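Local coordinates for periplasmic oligopeptide-binding protein (PDB 3ZS6) that probably binds oligopeptides in the periplasm as the solute-binding component of an ABC transport system for peptide uptake, at residues N76-T81 with N158-A163. Sequence-based numbering, arbitrary orientation.
Sequences NGQPVT and NKDAVA
Asn76, in the loop that leads from strand 63-68 to helix 82-93, meets Asn158, just before helix 159-165, across a wide backbone gap whose closest CA atoms, those of Asn76 and Ala161, are still 9.9 Å apart, so that side chains alone bridge it. The contact is slight, burying 83 Å² in all. Its inner pair consists of two carboxamides with their nitrogens facing: Asn76 ND2 lies 4.4 Å from Asn158 ND2, a loose approach of two groups that both offer N-H. Each amide oxygen is engaged by its own segment. Asn76 OD1 takes the N-H of Gln78 at 3.0 Å, closing an Asx turn around Gly77; that donor stands 42° above the carbonyl plane. The chain turns at Gly77 with a positive phi of 91°.

Asn158 plays the matching part as a helix N-cap, its OD1 accepting from Ala161 N at 2.9 Å, this time in the carbonyl plane. CG is anti to the backbone nitrogen (chi1 -175°), and with OD1 committed to Ala161 N, ND2 points to the loop. Both residues illustrate how an asparagine oxygen can stand in for a backbone acceptor, at a turn or at a helix start. The contact's centre lies about 27 Å from that of the chain, on the periphery of this family 5 solute-binding protein. Towards solvent, Gln78 and Asp160 form the second pair, NE2 of the glutamine being 4.3 Å from OD2 of the aspartate, too long for a direct hydrogen bond. Trp74 touches the side chains of both Asn158 and Val80.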
# COMPACT_ATOMS: atom_id res chain seq x y z
N ASN A 76 -13.41 4.64 -24.96
CA ASN A 76 -13.62 5.18 -26.30
C ASN A 76 -14.31 4.17 -27.22
O ASN A 76 -14.40 4.39 -28.43
CB ASN A 76 -12.31 5.64 -26.93
CG ASN A 76 -11.33 4.50 -27.15
OD1 ASN A 76 -11.64 3.34 -26.84
ND2 ASN A 76 -10.16 4.81 -27.69
N GLY A 77 -14.77 3.07 -26.64
CA GLY A 77 -15.52 2.08 -27.40
C GLY A 77 -14.68 0.98 -28.00
O GLY A 77 -15.21 -0.02 -28.50
N GLN A 78 -13.36 1.15 -27.98
CA GLN A 78 -12.45 0.12 -28.49
C GLN A 78 -12.44 -1.08 -27.55
O GLN A 78 -12.62 -0.92 -26.34
CB GLN A 78 -11.03 0.68 -28.62
CG GLN A 78 -10.88 1.78 -29.65
CD GLN A 78 -10.34 1.27 -30.97
OE1 GLN A 78 -11.05 0.62 -31.74
NE2 GLN A 78 -9.06 1.56 -31.24
N PRO A 79 -12.21 -2.28 -28.10
CA PRO A 79 -12.21 -3.52 -27.32
C PRO A 79 -10.97 -3.65 -26.44
O PRO A 79 -9.91 -3.14 -26.78
CB PRO A 79 -12.22 -4.62 -28.38
CG PRO A 79 -11.61 -3.99 -29.58
CD PRO A 79 -11.99 -2.53 -29.54
N VAL A 80 -11.11 -4.33 -25.31
CA VAL A 80 -9.97 -4.67 -24.47
C VAL A 80 -9.54 -6.10 -24.79
O VAL A 80 -10.36 -7.02 -24.70
CB VAL A 80 -10.31 -4.57 -22.98
CG1 VAL A 80 -9.14 -5.07 -22.13
CG2 VAL A 80 -10.67 -3.13 -22.62
N THR A 81 -8.28 -6.29 -25.18
CA THR A 81 -7.78 -7.63 -25.47
C THR A 81 -6.47 -7.97 -24.78
O THR A 81 -5.87 -7.14 -24.09
CB THR A 81 -7.58 -7.86 -26.99
OG1 THR A 81 -6.45 -7.11 -27.43
CG2 THR A 81 -8.82 -7.44 -27.76
N ASN A 158 -4.03 1.73 -22.59
CA ASN A 158 -4.33 1.87 -24.01
C ASN A 158 -3.17 2.49 -24.78
O ASN A 158 -2.92 3.69 -24.70
CB ASN A 158 -5.61 2.71 -24.18
CG ASN A 158 -6.06 2.81 -25.64
OD1 ASN A 158 -5.47 3.54 -26.43
ND2 ASN A 158 -7.13 2.10 -25.97
N LYS A 159 -2.44 1.64 -25.50
CA LYS A 159 -1.23 2.05 -26.21
C LYS A 159 -1.44 3.31 -27.07
O LYS A 159 -0.62 4.23 -27.06
CB LYS A 159 -0.72 0.89 -27.07
CG LYS A 159 0.38 1.25 -28.06
CD LYS A 159 0.54 0.16 -29.11
CE LYS A 159 1.45 0.60 -30.24
NZ LYS A 159 1.39 -0.34 -31.41
N ASP A 160 -2.53 3.33 -27.83
CA ASP A 160 -2.79 4.46 -28.71
C ASP A 160 -2.91 5.76 -27.93
O ASP A 160 -2.38 6.80 -28.33
CB ASP A 160 -4.06 4.22 -29.53
CG ASP A 160 -3.87 3.18 -30.62
OD1 ASP A 160 -2.70 2.87 -30.96
OD2 ASP A 160 -4.88 2.68 -31.14
N ALA A 161 -3.62 5.71 -26.80
CA ALA A 161 -3.84 6.90 -25.99
C ALA A 161 -2.53 7.44 -25.44
O ALA A 161 -2.29 8.65 -25.47
CB ALA A 161 -4.82 6.60 -24.87
N VAL A 162 -1.68 6.55 -24.96
CA VAL A 162 -0.38 6.94 -24.43
C VAL A 162 0.49 7.49 -25.55
O VAL A 162 1.23 8.46 -25.37
CB VAL A 162 0.33 5.76 -23.75
CG1 VAL A 162 1.74 6.15 -23.32
CG2 VAL A 162 -0.49 5.28 -22.56
N ALA A 163 0.40 6.87 -26.72
CA ALA A 163 1.20 7.27 -27.86
C ALA A 163 0.79 8.67 -28.32
O ALA A 163 1.64 9.51 -28.60
CB ALA A 163 1.05 6.27 -29.01